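Local coordinates for phenylacetic acid degradation-related protein (Silicibacter sp., PDB 2QWZ), which is a putative hotdog-fold thioesterase that probably hydrolyses acyl-thioesters, possibly acyl-CoA compounds linked to phenylacetic acid degradation, at residues G52-R57 and V84-L89; A78-S83 and G133-F138. All coordinates share one frame; numbering follows the deposited sequence.

Contact 1 (G52-R57 and V84-L89); sequences GEITMR and VYALVL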
ATOM      1  N   GLY A  52       9.058  16.627 -14.623  1.00 33.17           N
ATOM      2  CA  GLY A  52       8.341  16.042 -13.501  1.00 33.57           C
ATOM      3  C   GLY A  52       7.580  14.769 -13.819  1.00 35.02           C
ATOM      4  O   GLY A  52       7.124  14.071 -12.912  1.00 35.06           O
ATOM      5  N   GLU A  53       7.428  14.479 -15.105  1.00 35.81           N
ATOM      6  CA  GLU A  53       6.340  13.631 -15.578  1.00 37.07           C
ATOM      7  C   GLU A  53       6.647  12.894 -16.861  1.00 33.42           C
ATOM      8  O   GLU A  53       7.405  13.358 -17.682  1.00 31.35           O
ATOM      9  CB  GLU A  53       5.111  14.483 -15.826  1.00 40.22           C
ATOM     10  CG  GLU A  53       4.822  15.491 -14.735  1.00 51.30           C
ATOM     11  CD  GLU A  53       3.449  16.116 -14.892  1.00 59.83           C
ATOM     12  OE1 GLU A  53       3.133  16.576 -16.009  1.00 69.41           O
ATOM     13  OE2 GLU A  53       2.691  16.141 -13.897  1.00 67.51           O
ATOM     14  N   ILE A  54       6.026  11.729 -17.023  1.00 31.56           N
ATOM     15  CA  ILE A  54       6.149  10.966 -18.250  1.00 27.41           C
ATOM     16  C   ILE A  54       4.782  10.408 -18.587  1.00 24.86           C
ATOM     17  O   ILE A  54       4.074  10.068 -17.681  1.00 22.35           O
ATOM     18  CB  ILE A  54       7.114   9.825 -18.060  1.00 23.02           C
ATOM     19  CG1 ILE A  54       7.483   9.190 -19.403  1.00 26.66           C
ATOM     20  CG2 ILE A  54       6.589   8.802 -17.054  1.00 17.94           C
ATOM     21  CD1 ILE A  54       8.710   8.244 -19.322  1.00 19.58           C
ATOM     22  N   THR A  55       4.460  10.309 -19.872  1.00 26.29           N
ATOM     23  CA  THR A  55       3.305   9.530 -20.381  1.00 27.65           C
ATOM     24  C   THR A  55       3.781   8.335 -21.173  1.00 27.12           C
ATOM     25  O   THR A  55       4.446   8.488 -22.192  1.00 28.53           O
ATOM     26  CB  THR A  55       2.393  10.370 -21.248  1.00 28.75           C
ATOM     27  OG1 THR A  55       2.062  11.521 -20.506  1.00 29.77           O
ATOM     28  CG2 THR A  55       1.095   9.622 -21.618  1.00 24.50           C
HETATM   29  N   MSE A  56       3.506   7.136 -20.656  1.00 25.81           N
HETATM   30  CA  MSE A  56       3.878   5.905 -21.324  1.00 25.14           C
HETATM   31  C   MSE A  56       2.642   5.218 -21.885  1.00 27.86           C
HETATM   32  O   MSE A  56       1.584   5.274 -21.253  1.00 24.30           O
HETATM   33  CB  MSE A  56       4.542   4.998 -20.330  1.00 28.55           C
HETATM   34  CG  MSE A  56       5.155   3.784 -20.912  1.00 32.81           C
HETATM   35 SE   MSE A  56       7.012   3.947 -21.438  0.75 41.73          SE
HETATM   36  CE  MSE A  56       7.940   4.543 -19.850  1.00 22.26           C
ATOM     37  N   ARG A  57       2.813   4.573 -23.046  1.00 29.15           N
ATOM     38  CA  ARG A  57       1.753   3.869 -23.773  1.00 32.10           C
ATOM     39  C   ARG A  57       2.008   2.377 -23.702  1.00 30.66           C
ATOM     40  O   ARG A  57       3.156   1.923 -23.890  1.00 26.55           O
ATOM     41  CB  ARG A  57       1.749   4.286 -25.245  1.00 32.02           C
ATOM     42  CG  ARG A  57       0.584   3.722 -26.075  1.00 34.58           C
ATOM     43  CD  ARG A  57       0.628   4.258 -27.507  1.00 31.15           C
ATOM     44  NE  ARG A  57       0.272   5.661 -27.500  1.00 29.78           N
ATOM     45  CZ  ARG A  57      -0.965   6.111 -27.624  1.00 30.88           C
ATOM     46  NH1 ARG A  57      -1.976   5.274 -27.815  1.00 24.50           N
ATOM     47  NH2 ARG A  57      -1.183   7.400 -27.531  1.00 32.74           N
ATOM     48  N   VAL A  84       7.377   4.760 -14.018  1.00 27.07           N
ATOM     49  CA  VAL A  84       8.086   5.467 -12.962  1.00 23.48           C
ATOM     50  C   VAL A  84       9.569   5.141 -13.049  1.00 29.64           C
ATOM     51  O   VAL A  84      10.392   6.016 -12.847  1.00 30.04           O
ATOM     52  CB  VAL A  84       7.493   5.196 -11.567  1.00 26.78           C
ATOM     53  CG1 VAL A  84       8.147   6.011 -10.581  1.00 19.80           C
ATOM     54  CG2 VAL A  84       5.965   5.550 -11.551  1.00 11.25           C
ATOM     55  N   TYR A  85       9.891   3.906 -13.386  1.00 28.51           N
ATOM     56  CA  TYR A  85      11.270   3.504 -13.558  1.00 31.90           C
ATOM     57  C   TYR A  85      11.951   4.354 -14.626  1.00 31.07           C
ATOM     58  O   TYR A  85      13.050   4.830 -14.427  1.00 29.64           O
ATOM     59  CB  TYR A  85      11.343   2.036 -13.966  1.00 31.45           C
ATOM     60  CG  TYR A  85      12.770   1.590 -14.214  1.00 37.43           C
ATOM     61  CD1 TYR A  85      13.594   1.263 -13.165  1.00 28.55           C
ATOM     62  CD2 TYR A  85      13.292   1.529 -15.514  1.00 38.12           C
ATOM     63  CE1 TYR A  85      14.938   0.866 -13.388  1.00 44.25           C
ATOM     64  CE2 TYR A  85      14.602   1.147 -15.750  1.00 45.00           C
ATOM     65  CZ  TYR A  85      15.422   0.810 -14.690  1.00 38.81           C
ATOM     66  OH  TYR A  85      16.720   0.437 -14.958  1.00 48.93           O
ATOM     67  N   ALA A  86      11.269   4.532 -15.752  1.00 32.64           N
ATOM     68  CA  ALA A  86      11.752   5.325 -16.887  1.00 32.08           C
ATOM     69  C   ALA A  86      11.986   6.771 -16.481  1.00 32.26           C
ATOM     70  O   ALA A  86      13.016   7.325 -16.827  1.00 32.51           O
ATOM     71  CB  ALA A  86      10.764   5.247 -18.062  1.00 29.39           C
ATOM     72  N   LEU A  87      11.056   7.359 -15.711  1.00 33.90           N
ATOM     73  CA  LEU A  87      11.235   8.728 -15.176  1.00 33.13           C
ATOM     74  C   LEU A  87      12.414   8.814 -14.198  1.00 30.67           C
ATOM     75  O   LEU A  87      13.164   9.777 -14.213  1.00 31.42           O
ATOM     76  CB  LEU A  87       9.965   9.217 -14.517  1.00 33.25           C
ATOM     77  CG  LEU A  87       9.662  10.716 -14.375  1.00 39.32           C
ATOM     78  CD1 LEU A  87       9.744  11.591 -15.647  1.00 34.69           C
ATOM     79  CD2 LEU A  87       8.304  10.778 -13.840  1.00 26.74           C
ATOM     80  N   VAL A  88      12.599   7.808 -13.366  1.00 30.10           N
ATOM     81  CA  VAL A  88      13.731   7.825 -12.464  1.00 32.96           C
ATOM     82  C   VAL A  88      15.024   7.812 -13.265  1.00 30.86           C
ATOM     83  O   VAL A  88      15.877   8.659 -13.055  1.00 34.67           O
ATOM     84  CB  VAL A  88      13.666   6.680 -11.441  1.00 35.96           C
ATOM     85  CG1 VAL A  88      14.945   6.627 -10.644  1.00 27.56           C
ATOM     86  CG2 VAL A  88      12.512   6.888 -10.535  1.00 20.54           C
ATOM     87  N   LEU A  89      15.127   6.907 -14.229  1.00 31.02           N
ATOM     88  CA  LEU A  89      16.278   6.848 -15.155  1.00 34.49           C
ATOM     89  C   LEU A  89      16.512   8.101 -16.007  1.00 32.93           C
ATOM     90  O   LEU A  89      17.652   8.435 -16.298  1.00 33.43           O
ATOM     91  CB  LEU A  89      16.149   5.666 -16.128  1.00 38.61           C
ATOM     92  CG  LEU A  89      16.749   4.317 -15.750  1.00 47.59           C
ATOM     93  CD1 LEU A  89      16.737   3.430 -17.002  1.00 55.79           C
ATOM     94  CD2 LEU A  89      18.163   4.437 -15.197  1.00 52.46           C
TER

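Contact 2 (A78-S83 and G133-F138); sequences ALADVS and GDILLF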
ATOM      1  N   ALA A  78       2.833  -3.682 -14.854  1.00 27.68           N
ATOM      2  CA  ALA A  78       3.909  -3.510 -15.828  1.00 25.17           C
ATOM      3  C   ALA A  78       3.985  -2.084 -16.338  1.00 26.68           C
ATOM      4  O   ALA A  78       5.060  -1.504 -16.344  1.00 26.49           O
ATOM      5  CB  ALA A  78       3.735  -4.507 -17.006  1.00 21.80           C
ATOM      6  N   LEU A  79       2.837  -1.507 -16.718  1.00 24.19           N
ATOM      7  CA  LEU A  79       2.763  -0.132 -17.182  1.00 23.78           C
ATOM      8  C   LEU A  79       3.154   0.867 -16.105  1.00 25.63           C
ATOM      9  O   LEU A  79       3.970   1.770 -16.346  1.00 33.35           O
ATOM     10  CB  LEU A  79       1.333   0.185 -17.658  1.00 26.24           C
ATOM     11  CG  LEU A  79       1.122   1.621 -18.154  1.00 29.55           C
ATOM     12  CD1 LEU A  79       2.131   1.947 -19.252  1.00 21.28           C
ATOM     13  CD2 LEU A  79      -0.293   1.847 -18.660  1.00 20.83           C
ATOM     14  N   ALA A  80       2.589   0.690 -14.902  1.00 22.96           N
ATOM     15  CA  ALA A  80       2.810   1.586 -13.807  1.00 19.08           C
ATOM     16  C   ALA A  80       4.319   1.563 -13.481  1.00 21.35           C
ATOM     17  O   ALA A  80       4.926   2.602 -13.307  1.00 22.80           O
ATOM     18  CB  ALA A  80       1.985   1.178 -12.587  1.00 14.88           C
ATOM     19  N   ASP A  81       4.892   0.380 -13.387  1.00 23.80           N
ATOM     20  CA  ASP A  81       6.336   0.213 -13.005  1.00 23.78           C
ATOM     21  C   ASP A  81       7.303   0.674 -14.072  1.00 27.49           C
ATOM     22  O   ASP A  81       8.288   1.304 -13.757  1.00 36.21           O
ATOM     23  CB  ASP A  81       6.560  -1.266 -12.626  1.00 25.03           C
ATOM     24  CG  ASP A  81       8.020  -1.601 -12.217  1.00 32.19           C
ATOM     25  OD1 ASP A  81       8.827  -0.747 -11.806  1.00 35.18           O
ATOM     26  OD2 ASP A  81       8.331  -2.778 -12.322  1.00 32.41           O
ATOM     27  N   VAL A  82       7.052   0.373 -15.345  1.00 31.39           N
ATOM     28  CA  VAL A  82       7.920   0.882 -16.412  1.00 29.99           C
ATOM     29  C   VAL A  82       7.923   2.414 -16.488  1.00 28.43           C
ATOM     30  O   VAL A  82       8.993   3.017 -16.663  1.00 28.22           O
ATOM     31  CB  VAL A  82       7.652   0.205 -17.844  1.00 28.99           C
ATOM     32  CG1 VAL A  82       6.421   0.784 -18.555  1.00 24.48           C
ATOM     33  CG2 VAL A  82       8.921   0.313 -18.747  1.00 28.70           C
ATOM     34  N   SER A  83       6.752   3.037 -16.324  1.00 23.85           N
ATOM     35  CA  SER A  83       6.621   4.470 -16.326  1.00 22.59           C
ATOM     36  C   SER A  83       7.455   5.187 -15.271  1.00 25.76           C
ATOM     37  O   SER A  83       8.106   6.175 -15.567  1.00 24.85           O
ATOM     38  CB  SER A  83       5.147   4.860 -16.105  1.00 26.44           C
ATOM     39  OG  SER A  83       4.322   4.298 -17.122  1.00 20.91           O
ATOM     40  N   GLY A 133       7.388   7.687  -6.849  1.00 28.94           N
ATOM     41  CA  GLY A 133       6.525   8.364  -7.796  1.00 25.23           C
ATOM     42  C   GLY A 133       5.176   7.740  -7.887  1.00 23.51           C
ATOM     43  O   GLY A 133       4.969   6.600  -7.478  1.00 21.34           O
ATOM     44  N   ASP A 134       4.233   8.467  -8.447  1.00 28.02           N
ATOM     45  CA  ASP A 134       2.927   7.893  -8.616  1.00 27.90           C
ATOM     46  C   ASP A 134       2.410   8.062 -10.058  1.00 27.94           C
ATOM     47  O   ASP A 134       3.108   8.635 -10.908  1.00 27.53           O
ATOM     48  CB  ASP A 134       1.982   8.398  -7.516  1.00 31.37           C
ATOM     49  CG  ASP A 134       1.610   9.840  -7.658  1.00 32.56           C
ATOM     50  OD1 ASP A 134       1.788  10.391  -8.732  1.00 39.52           O
ATOM     51  OD2 ASP A 134       1.118  10.418  -6.681  1.00 41.30           O
ATOM     52  N   ILE A 135       1.237   7.492 -10.344  1.00 21.62           N
ATOM     53  CA  ILE A 135       0.788   7.309 -11.721  1.00 20.16           C
ATOM     54  C   ILE A 135      -0.747   7.080 -11.753  1.00 19.32           C
ATOM     55  O   ILE A 135      -1.266   6.440 -10.867  1.00 19.73           O
ATOM     56  CB  ILE A 135       1.532   6.131 -12.385  1.00 23.09           C
ATOM     57  CG1 ILE A 135       1.161   5.963 -13.860  1.00 25.12           C
ATOM     58  CG2 ILE A 135       1.344   4.863 -11.630  1.00 22.81           C
ATOM     59  CD1 ILE A 135       2.269   5.349 -14.693  1.00 26.26           C
ATOM     60  N   LEU A 136      -1.418   7.675 -12.735  1.00 22.80           N
ATOM     61  CA  LEU A 136      -2.827   7.364 -13.101  1.00 24.88           C
ATOM     62  C   LEU A 136      -2.851   6.666 -14.466  1.00 22.00           C
ATOM     63  O   LEU A 136      -2.220   7.132 -15.420  1.00 21.69           O
ATOM     64  CB  LEU A 136      -3.653   8.622 -13.187  1.00 22.87           C
ATOM     65  CG  LEU A 136      -3.958   9.335 -11.863  1.00 37.08           C
ATOM     66  CD1 LEU A 136      -4.742  10.575 -12.151  1.00 29.04           C
ATOM     67  CD2 LEU A 136      -4.722   8.479 -10.873  1.00 31.48           C
ATOM     68  N   LEU A 137      -3.594   5.562 -14.544  1.00 20.26           N
ATOM     69  CA  LEU A 137      -3.747   4.782 -15.743  1.00 20.67           C
ATOM     70  C   LEU A 137      -5.126   5.105 -16.335  1.00 24.80           C
ATOM     71  O   LEU A 137      -6.114   5.168 -15.614  1.00 19.00           O
ATOM     72  CB  LEU A 137      -3.733   3.303 -15.434  1.00 23.00           C
ATOM     73  CG  LEU A 137      -2.318   2.724 -15.189  1.00 23.82           C
ATOM     74  CD1 LEU A 137      -1.736   3.486 -14.127  1.00 26.38           C
ATOM     75  CD2 LEU A 137      -2.472   1.274 -14.805  1.00 17.30           C
ATOM     76  N   PHE A 138      -5.149   5.232 -17.651  1.00 26.88           N
ATOM     77  CA  PHE A 138      -6.308   5.641 -18.393  1.00 28.46           C
ATOM     78  C   PHE A 138      -6.431   4.678 -19.553  1.00 30.68           C
ATOM     79  O   PHE A 138      -5.418   4.250 -20.111  1.00 29.00           O
ATOM     80  CB  PHE A 138      -6.061   7.057 -18.931  1.00 29.87           C
ATOM     81  CG  PHE A 138      -6.008   8.122 -17.867  1.00 23.49           C
ATOM     82  CD1 PHE A 138      -7.149   8.633 -17.349  1.00 17.14           C
ATOM     83  CD2 PHE A 138      -4.817   8.527 -17.330  1.00 23.11           C
ATOM     84  CE1 PHE A 138      -7.134   9.634 -16.361  1.00 23.35           C
ATOM     85  CE2 PHE A 138      -4.773   9.493 -16.324  1.00 24.84           C
ATOM     86  CZ  PHE A 138      -5.935  10.061 -15.854  1.00 28.02           C
TER

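Contact 1 (G52-R57 and V84-L89)
L87 reaches from helix 73-92 to the start of strand 53-58, where G52 leads into E53, and its two methyls are shared between backbone and side chain. From CB the chain runs out with CG anti to the backbone N (chi1 -156°), which carries the fork toward the start of the strand. There the branches divide. CD1 of L87 lies 3.6 Å from the carbonyl O of E53. The same CD1 of L87 is 4.0 Å from CB of I54. CD2 of L87 sits 3.6 Å from the carbonyl O of G52. These are plain van der Waals contacts, and no hydrogen bond joins the two segments. I54 extends in the other direction, so the two side chains slide past one another; CG2 of I54 still comes within 4.1 Å of CD2 of L87, and CD1 of I54, its tip, rests 3.8 Å from CB of A86.

A86 is the second meeting point. Its methyl also receives the end of selenomethionine M56, whose chain bends at chi2 and chi3 and brings CE of M56 to 3.4 Å from CB of A86, tighter than carbon atoms usually pack. The small alanine thus lies against the tips of I54 and M56, two residues apart on the strand and pointing to the same side, while CB of E53 points away from the helix.

Strand and helix axes approach to 8.4 Å with their directions 137° apart. L123 and A121 of strand 117-126 continue the apolar layer beside L87 and I54, and I46 of strand 44-49 packs on I54 and M56. A long central helix laid on the inner face of a curved antiparallel sheet in this way is the hallmark of the hotdog fold, the scaffold of the thioesterase superfamily.

Contact 2 (A78-S83 and G133-F138)
I135 lies across the helix between A80 and S83, giving one branch to each. CG2 of I135 meets the methyl of A80, with CB of A80 at 3.9 Å, while the longer branch, with CG1 anti to the backbone N (chi1 -176°), carries CD1 to S83. There CD1 of I135 lies against CB and OG of S83. It is modelled 3.2 Å from CB of S83, a spacing so short that its exact value is doubtful.

The hydroxyl of S83 is turned back into its own helix. OG of S83 donates to the carbonyl O of L79 at 2.7 Å, with a C=O...donor angle of 146° and the donor tilted 34° from the carbonyl plane. The amide N of S83 bonds to the same O of L79 from the opposite face, at 3.1 Å. Two donors from one residue therefore grip L79 O; the polar hydroxyl of this buried serine is satisfied within the helix while its CB faces the sheet.

One turn back from S83, L79 supplies the other apolar contact. CD2 of L79 approaches CG of L137 at 4.1 Å, and the two leucines pass each other in opposite directions.

The helix crosses the strand at an axis distance of 8.7 Å. Strands flank this contact on both sides of 130-139: S149 of strand 147-154 touches A80 and I135, and A121 and L117 of strand 117-126 touch I135 and L79. The reverse side of strand 130-139 meets another subunit, where D134 and L136 pack on R148 and R122 of that neighbouring copy, so the central helix and the second subunit lie on opposite faces of the sheet.

How the contacts relate
From the N terminus, strand 53-58 comes first, then helix 73-92, whose middle holds 78-83 and whose later turns hold 84-89, and finally strand 130-139. Contact 1 closes the 26-residue connection from 52-57 to 84-89, and contact 2 the longer excursion of 49 residues from 78-83 to 133-138, which takes in strands 99-107 and 117-126. Because 78-83 falls inside the first loop, the two closures cross instead of nesting. Their centres are about 8 Å apart, and M56 joins them directly: CB of M56 lies 3.3 Å from OG of S83. One helix is thereby tied to two strands that flank strand 117-126 in the same antiparallel sheet.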